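Local coordinates for protein dihydroxyacetone kinase (Citrobacter freundii, PDB 1UN8) that catalyses the ATP-dependent phosphorylation of dihydroxyacetone to dihydroxyacetone phosphate, working as a homodimer with divalent magnesium or calcium as cofactor, at residues S188-C196 with R207-M217; S233-L244 with I271-L281. One frame throughout, in Å; residues are numbered along the deposited sequence.

Contact 1: S188-C196 with R207-M217; sequences SLGVALSSC and RHHPGHAELGM
Arg-207 meets Ser-195 through its backbone: Ser-195 N donates to Arg-207 O at 2.9 Å. The same oxygen receives a CA-H...O contact from Ser-194. Further on, the imidazole of His-208 turns its ND1 edge to Leu-193 O, 2.9 Å away, with the acceptor 21° off the ring plane. Leu-193 O also accepts a hydrogen bond from a water, which in turn accepts one from His-209 N; this carbonyl is thus approached directly by His-208 and, through the water, by His-209. A type II turn over 209-212 brings the chain back to Ala-213, whose CB packs 3.6 Å from Leu-193 CD2 and also touches Val-191 CG2. Glu-214 and Ala-192 form an antiparallel hydrogen-bonded pair: Glu-214 N reaches Ala-192 O at 2.8 Å, while Ala-192 N donates back to Glu-214 O. The Glu-214 side chain, extended beyond CG, runs away from 188-196, and its carboxylate is gripped by His-209 NE2 at OE2, by a salt bridge from Arg-207 and by the Gly-224 backbone N at OE1; this network probably favours the charged form of the acid. Leu-215, the non-hydrogen-bonded partner of Val-191, has CG anti to its own N (chi1 -180°) and lays CD1 3.8 Å from Leu-189 CD1, the two leucines crossing at about a right angle. Gly-216, in the type II turn from Glu-214 to Met-217, donates its N-H to Gly-190 O at 2.7 Å; its positive phi suits glycine. Finally Met-217, bent at chi3 (-74°), brings SD to 3.6 Å from Ser-195 CA and against Ala-192 CB. This is an antiparallel strand pair (188-192 with 213-215) of the mixed DhaK-domain sheet, continued past the corner at Leu-193 by loop contacts; Ser-195 there lies about 8 Å, side chain to side chain, from the active-site His-220.

Contact 2: S233-L244 with I271-L281; sequences SAQVVNLMVDKL and IITRELASSPL
Ser-233 and Glu-275 form the one hydrogen bond between these segments. Ser-233 OG donates to Glu-275 OE2 at 2.6 Å, and OE2 accepts through its anti lone pair, the one turned away from the other carboxylate oxygen. The glutamate chain bends at chi2 (-68°), which swings its carboxylate to the first turn of helix 233-247, beside Ala-234 CB. Its OE1 makes a salt bridge with Arg-274, which also pairs with Asp-15 of the second subunit.

Apolar packing follows along the helix. Val-237 lays CB and CG2 against Glu-275 CB, both at 3.8 Å, while CG2 also meets Ile-272 CG2. One turn on, Val-241 splits its branches: CG2 packs on the Ser-279 side chain and more loosely on Leu-276 CD1, and CG1 lies 3.6 Å from Leu-281 CB. From the same helix, Asn-238 OD1 makes a van der Waals contact with Ser-279 CB.

In the loop after helix 266-277, Ser-279 OG donates to Leu-276 O at 2.7 Å, fixing the hydroxyl beside Val-241.

The axes of helix segments 233-244 and 271-277 approach to 9.2 Å, with 52° between their N-to-C directions, as neighbouring helices packed on one face of the mixed sheet in an alpha/beta domain.

In the fold
The two contacts are successive layers of one DhaK domain, with centres about 16 Å apart, and both are largely buried. Contact 1 lies in the sheet itself and is governed by backbone hydrogen bonds; contact 2 joins two helices chiefly by side-chain packing. Helix 233-247 connects them: Met-240 packs on Leu-189 and Val-191 of the strand, and the base of the Lys-243 side chain touches Leu-189, while other residues of that helix meet 271-281. Phe-5 of the second subunit touches both contacts, so each borders the dimer interface. Contact 1 runs close to the active site, whereas contact 2 lies away from the substrate, ATP and active sites.

Contact 1: S188-C196 with R207-M217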
# COMPACT_ATOMS: atom_id res chain seq x y z
N SER A 188 -18.31 -2.09 -9.82
CA SER A 188 -17.39 -2.19 -8.70
C SER A 188 -18.09 -2.37 -7.36
O SER A 188 -19.21 -1.89 -7.16
CB SER A 188 -16.52 -0.93 -8.65
OG SER A 188 -15.92 -0.69 -9.90
N LEU A 189 -17.41 -3.06 -6.46
CA LEU A 189 -17.92 -3.30 -5.12
C LEU A 189 -16.75 -3.28 -4.15
O LEU A 189 -15.76 -3.98 -4.33
CB LEU A 189 -18.63 -4.65 -5.04
CG LEU A 189 -19.21 -5.01 -3.67
CD1 LEU A 189 -20.12 -3.89 -3.20
CD2 LEU A 189 -19.96 -6.35 -3.77
N GLY A 190 -16.86 -2.47 -3.11
CA GLY A 190 -15.78 -2.38 -2.13
C GLY A 190 -16.17 -2.86 -0.75
O GLY A 190 -17.36 -2.99 -0.42
N VAL A 191 -15.17 -3.14 0.07
CA VAL A 191 -15.41 -3.59 1.43
C VAL A 191 -14.25 -3.07 2.27
O VAL A 191 -13.13 -2.97 1.77
CB VAL A 191 -15.46 -5.14 1.51
CG1 VAL A 191 -14.11 -5.74 1.19
CG2 VAL A 191 -15.93 -5.57 2.90
N ALA A 192 -14.54 -2.74 3.52
CA ALA A 192 -13.51 -2.22 4.40
C ALA A 192 -13.66 -2.68 5.85
O ALA A 192 -14.78 -2.90 6.33
CB ALA A 192 -13.49 -0.70 4.33
N LEU A 193 -12.53 -2.84 6.53
CA LEU A 193 -12.51 -3.26 7.92
C LEU A 193 -12.49 -2.01 8.79
O LEU A 193 -12.89 -2.04 9.95
CB LEU A 193 -11.29 -4.13 8.21
CG LEU A 193 -11.22 -5.38 7.33
CD1 LEU A 193 -10.06 -6.28 7.78
CD2 LEU A 193 -12.54 -6.12 7.38
N SER A 194 -12.02 -0.90 8.23
CA SER A 194 -11.99 0.36 8.96
C SER A 194 -11.85 1.54 8.01
O SER A 194 -11.30 1.42 6.92
CB SER A 194 -10.86 0.38 10.00
OG SER A 194 -9.59 0.21 9.40
N SER A 195 -12.36 2.69 8.43
CA SER A 195 -12.25 3.86 7.58
C SER A 195 -10.80 4.36 7.60
O SER A 195 -9.92 3.70 8.14
CB SER A 195 -13.21 4.95 8.05
OG SER A 195 -13.35 5.94 7.06
N CYS A 196 -10.55 5.52 7.01
CA CYS A 196 -9.19 6.04 6.92
C CYS A 196 -8.85 7.09 7.96
O CYS A 196 -9.73 7.70 8.57
CB CYS A 196 -8.97 6.65 5.53
SG CYS A 196 -10.15 7.98 5.18
N ARG A 207 -14.15 4.78 11.77
CA ARG A 207 -15.23 3.81 11.93
C ARG A 207 -14.66 2.41 11.74
O ARG A 207 -13.85 2.17 10.85
CB ARG A 207 -16.37 4.07 10.96
CG ARG A 207 -17.55 3.12 11.12
CD ARG A 207 -18.56 3.34 10.00
NE ARG A 207 -18.63 4.74 9.62
CZ ARG A 207 -18.84 5.17 8.38
NH1 ARG A 207 -19.02 4.31 7.39
NH2 ARG A 207 -18.87 6.46 8.13
N HIS A 208 -15.09 1.51 12.59
CA HIS A 208 -14.65 0.15 12.56
C HIS A 208 -15.68 -0.78 13.23
O HIS A 208 -16.30 -0.40 14.25
CB HIS A 208 -13.27 0.03 13.27
CG HIS A 208 -12.89 -1.41 13.68
ND1 HIS A 208 -12.37 -2.33 12.79
CD2 HIS A 208 -12.96 -2.05 14.87
CE1 HIS A 208 -12.14 -3.47 13.42
NE2 HIS A 208 -12.49 -3.33 14.68
N HIS A 209 -15.88 -1.94 12.70
CA HIS A 209 -16.75 -2.89 13.33
C HIS A 209 -15.83 -4.03 13.73
O HIS A 209 -15.11 -4.59 12.91
CB HIS A 209 -17.91 -3.27 12.41
CG HIS A 209 -18.57 -2.03 11.71
ND1 HIS A 209 -19.22 -1.03 12.40
CD2 HIS A 209 -18.63 -1.69 10.40
CE1 HIS A 209 -19.64 -0.12 11.55
NE2 HIS A 209 -19.30 -0.49 10.33
N PRO A 210 -15.81 -4.35 15.02
CA PRO A 210 -14.96 -5.45 15.47
C PRO A 210 -15.32 -6.81 14.87
O PRO A 210 -16.49 -7.20 14.90
CB PRO A 210 -15.14 -5.43 16.99
CG PRO A 210 -15.67 -4.06 17.28
CD PRO A 210 -16.64 -3.75 16.18
N GLY A 211 -14.33 -7.52 14.36
CA GLY A 211 -14.54 -8.83 13.76
C GLY A 211 -15.44 -8.83 12.53
O GLY A 211 -15.63 -9.87 11.88
N HIS A 212 -15.99 -7.67 12.19
CA HIS A 212 -16.86 -7.55 11.03
C HIS A 212 -16.30 -6.69 9.92
O HIS A 212 -15.20 -6.14 10.04
CB HIS A 212 -18.20 -6.94 11.42
CG HIS A 212 -18.90 -7.69 12.59
ND1 HIS A 212 -19.32 -9.00 12.49
CD2 HIS A 212 -19.24 -7.27 13.83
CE1 HIS A 212 -19.88 -9.37 13.63
NE2 HIS A 212 -19.84 -8.34 14.46
N ALA A 213 -17.04 -6.58 8.82
CA ALA A 213 -16.59 -5.80 7.67
C ALA A 213 -17.71 -5.00 7.03
O ALA A 213 -18.78 -5.53 6.74
CB ALA A 213 -15.97 -6.73 6.62
N GLU A 214 -17.46 -3.72 6.79
CA GLU A 214 -18.46 -2.85 6.19
C GLU A 214 -18.44 -2.92 4.66
O GLU A 214 -17.52 -2.41 4.00
CB GLU A 214 -18.27 -1.41 6.66
CG GLU A 214 -19.27 -0.44 6.06
CD GLU A 214 -19.26 0.92 6.75
OE1 GLU A 214 -19.57 1.92 6.06
OE2 GLU A 214 -18.96 0.99 7.97
N LEU A 215 -19.46 -3.55 4.09
CA LEU A 215 -19.56 -3.67 2.65
C LEU A 215 -20.03 -2.34 2.07
O LEU A 215 -21.00 -1.75 2.55
CB LEU A 215 -20.56 -4.77 2.29
CG LEU A 215 -20.75 -5.00 0.79
CD1 LEU A 215 -19.46 -5.54 0.21
CD2 LEU A 215 -21.87 -5.98 0.55
N GLY A 216 -19.33 -1.87 1.04
CA GLY A 216 -19.73 -0.64 0.40
C GLY A 216 -19.27 0.67 1.01
O GLY A 216 -19.75 1.73 0.62
N MET A 217 -18.35 0.63 1.96
CA MET A 217 -17.86 1.88 2.55
C MET A 217 -17.32 2.74 1.39
O MET A 217 -16.57 2.25 0.52
CB MET A 217 -16.75 1.61 3.56
CG MET A 217 -16.28 2.86 4.27
SD MET A 217 -14.94 2.59 5.49
CE MET A 217 -15.89 1.79 6.84
O HOH W 1 -15.34 -3.09 10.46

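Contact 2: S233-L244 with I271-L281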
# COMPACT_ATOMS: atom_id res chain seq x y z
N SER A 233 -11.64 -13.98 4.46
CA SER A 233 -11.39 -13.64 3.06
C SER A 233 -12.27 -14.36 2.03
O SER A 233 -12.79 -13.73 1.11
CB SER A 233 -9.91 -13.85 2.72
OG SER A 233 -9.50 -15.19 2.99
N ALA A 234 -12.45 -15.66 2.20
CA ALA A 234 -13.26 -16.41 1.25
C ALA A 234 -14.73 -16.01 1.27
O ALA A 234 -15.37 -15.82 0.23
CB ALA A 234 -13.12 -17.89 1.51
N GLN A 235 -15.28 -15.90 2.47
CA GLN A 235 -16.67 -15.54 2.61
C GLN A 235 -16.88 -14.15 2.07
O GLN A 235 -17.79 -13.91 1.26
CB GLN A 235 -17.08 -15.64 4.08
CG GLN A 235 -17.11 -17.09 4.59
CD GLN A 235 -17.35 -17.20 6.08
OE1 GLN A 235 -18.35 -16.69 6.60
NE2 GLN A 235 -16.44 -17.87 6.79
N VAL A 236 -16.04 -13.22 2.48
CA VAL A 236 -16.15 -11.85 2.01
C VAL A 236 -16.04 -11.75 0.49
O VAL A 236 -16.86 -11.09 -0.14
CB VAL A 236 -15.09 -10.94 2.67
CG1 VAL A 236 -15.17 -9.54 2.10
CG2 VAL A 236 -15.32 -10.92 4.18
N VAL A 237 -15.05 -12.40 -0.10
CA VAL A 237 -14.91 -12.31 -1.55
C VAL A 237 -16.05 -12.98 -2.31
O VAL A 237 -16.51 -12.45 -3.33
CB VAL A 237 -13.55 -12.89 -2.01
CG1 VAL A 237 -13.53 -13.05 -3.53
CG2 VAL A 237 -12.44 -11.95 -1.60
N ASN A 238 -16.53 -14.12 -1.83
CA ASN A 238 -17.61 -14.80 -2.53
C ASN A 238 -18.91 -13.99 -2.45
O ASN A 238 -19.69 -13.96 -3.40
CB ASN A 238 -17.82 -16.21 -1.98
CG ASN A 238 -16.71 -17.16 -2.39
OD1 ASN A 238 -16.19 -17.11 -3.51
ND2 ASN A 238 -16.34 -18.05 -1.47
N LEU A 239 -19.13 -13.34 -1.32
CA LEU A 239 -20.32 -12.53 -1.17
C LEU A 239 -20.25 -11.42 -2.21
O LEU A 239 -21.25 -11.11 -2.88
CB LEU A 239 -20.37 -11.94 0.24
CG LEU A 239 -21.37 -10.81 0.50
CD1 LEU A 239 -22.75 -11.17 -0.06
CD2 LEU A 239 -21.45 -10.55 1.99
N MET A 240 -19.07 -10.84 -2.35
CA MET A 240 -18.84 -9.76 -3.29
C MET A 240 -19.00 -10.27 -4.71
O MET A 240 -19.61 -9.62 -5.56
CB MET A 240 -17.45 -9.18 -3.09
CG MET A 240 -17.33 -8.34 -1.82
SD MET A 240 -15.65 -7.75 -1.43
CE MET A 240 -15.56 -6.20 -2.38
N VAL A 241 -18.47 -11.46 -4.96
CA VAL A 241 -18.57 -12.02 -6.29
C VAL A 241 -20.02 -12.28 -6.68
O VAL A 241 -20.41 -12.08 -7.84
CB VAL A 241 -17.75 -13.32 -6.39
CG1 VAL A 241 -18.07 -14.06 -7.70
CG2 VAL A 241 -16.28 -12.98 -6.35
N ASP A 242 -20.84 -12.70 -5.72
CA ASP A 242 -22.24 -12.94 -6.03
C ASP A 242 -22.87 -11.66 -6.55
O ASP A 242 -23.45 -11.63 -7.64
CB ASP A 242 -23.01 -13.43 -4.80
CG ASP A 242 -22.71 -14.88 -4.46
OD1 ASP A 242 -22.54 -15.68 -5.41
OD2 ASP A 242 -22.67 -15.22 -3.26
N LYS A 243 -22.76 -10.59 -5.76
CA LYS A 243 -23.33 -9.30 -6.13
C LYS A 243 -22.79 -8.81 -7.46
O LYS A 243 -23.52 -8.18 -8.23
CB LYS A 243 -23.09 -8.29 -5.02
CG LYS A 243 -23.81 -8.68 -3.76
CD LYS A 243 -23.67 -7.69 -2.64
CE LYS A 243 -24.49 -8.14 -1.44
NZ LYS A 243 -25.91 -8.42 -1.83
N LEU A 244 -21.52 -9.09 -7.74
CA LEU A 244 -20.96 -8.68 -9.01
C LEU A 244 -21.64 -9.47 -10.12
O LEU A 244 -22.04 -8.90 -11.14
CB LEU A 244 -19.45 -8.91 -9.06
CG LEU A 244 -18.58 -7.81 -8.44
CD1 LEU A 244 -17.14 -8.27 -8.36
CD2 LEU A 244 -18.68 -6.55 -9.28
N ILE A 271 -3.90 -12.99 -0.70
CA ILE A 271 -4.93 -13.94 -0.30
C ILE A 271 -6.23 -13.59 -1.02
O ILE A 271 -6.92 -14.46 -1.53
CB ILE A 271 -5.16 -13.89 1.21
CG1 ILE A 271 -3.87 -14.27 1.94
CG2 ILE A 271 -6.28 -14.85 1.61
CD1 ILE A 271 -3.93 -14.08 3.45
N ILE A 272 -6.55 -12.30 -1.05
CA ILE A 272 -7.77 -11.86 -1.71
C ILE A 272 -7.73 -12.27 -3.19
O ILE A 272 -8.72 -12.75 -3.75
CB ILE A 272 -7.94 -10.31 -1.62
CG1 ILE A 272 -8.11 -9.87 -0.16
CG2 ILE A 272 -9.14 -9.88 -2.44
CD1 ILE A 272 -8.81 -10.89 0.70
N THR A 273 -6.57 -12.09 -3.80
CA THR A 273 -6.40 -12.44 -5.19
C THR A 273 -6.65 -13.93 -5.37
O THR A 273 -7.26 -14.35 -6.36
CB THR A 273 -5.00 -12.08 -5.68
OG1 THR A 273 -4.82 -10.65 -5.60
CG2 THR A 273 -4.80 -12.54 -7.11
N ARG A 274 -6.20 -14.73 -4.42
CA ARG A 274 -6.41 -16.16 -4.52
C ARG A 274 -7.89 -16.52 -4.43
O ARG A 274 -8.37 -17.40 -5.14
CB ARG A 274 -5.65 -16.90 -3.41
CG ARG A 274 -5.93 -18.40 -3.39
CD ARG A 274 -5.37 -19.03 -2.14
NE ARG A 274 -5.74 -20.43 -2.00
CZ ARG A 274 -7.00 -20.86 -1.91
NH1 ARG A 274 -8.01 -20.00 -1.95
NH2 ARG A 274 -7.24 -22.16 -1.78
N GLU A 275 -8.60 -15.85 -3.53
CA GLU A 275 -10.03 -16.10 -3.34
C GLU A 275 -10.78 -15.81 -4.63
O GLU A 275 -11.61 -16.60 -5.07
CB GLU A 275 -10.57 -15.21 -2.20
CG GLU A 275 -9.83 -15.35 -0.88
CD GLU A 275 -10.01 -16.70 -0.22
OE1 GLU A 275 -10.36 -17.68 -0.93
OE2 GLU A 275 -9.80 -16.80 1.00
N LEU A 276 -10.48 -14.66 -5.24
CA LEU A 276 -11.12 -14.27 -6.48
C LEU A 276 -10.89 -15.32 -7.55
O LEU A 276 -11.80 -15.67 -8.29
CB LEU A 276 -10.56 -12.94 -6.99
CG LEU A 276 -11.13 -12.54 -8.36
CD1 LEU A 276 -12.55 -12.00 -8.21
CD2 LEU A 276 -10.25 -11.50 -8.99
N ALA A 277 -9.67 -15.83 -7.63
CA ALA A 277 -9.32 -16.84 -8.62
C ALA A 277 -10.06 -18.15 -8.40
O ALA A 277 -10.19 -18.97 -9.31
CB ALA A 277 -7.81 -17.09 -8.59
N SER A 278 -10.54 -18.35 -7.18
CA SER A 278 -11.27 -19.56 -6.84
C SER A 278 -12.77 -19.31 -6.75
O SER A 278 -13.53 -20.21 -6.38
CB SER A 278 -10.77 -20.10 -5.50
OG SER A 278 -9.37 -20.23 -5.52
N SER A 279 -13.21 -18.10 -7.07
CA SER A 279 -14.62 -17.77 -6.99
C SER A 279 -15.34 -18.19 -8.26
O SER A 279 -14.72 -18.46 -9.28
CB SER A 279 -14.80 -16.26 -6.75
OG SER A 279 -14.48 -15.51 -7.91
N PRO A 280 -16.68 -18.25 -8.20
CA PRO A 280 -17.48 -18.64 -9.37
C PRO A 280 -17.23 -17.69 -10.54
O PRO A 280 -17.65 -17.97 -11.66
CB PRO A 280 -18.91 -18.55 -8.85
CG PRO A 280 -18.75 -18.85 -7.39
CD PRO A 280 -17.53 -18.07 -7.02
N LEU A 281 -16.55 -16.59 -10.27
CA LEU A 281 -16.25 -15.58 -11.29
C LEU A 281 -15.05 -15.99 -12.13
O LEU A 281 -14.82 -15.49 -13.23
CB LEU A 281 -15.98 -14.25 -10.60
CG LEU A 281 -15.77 -13.01 -11.43
CD1 LEU A 281 -16.98 -12.77 -12.31
CD2 LEU A 281 -15.57 -11.83 -10.51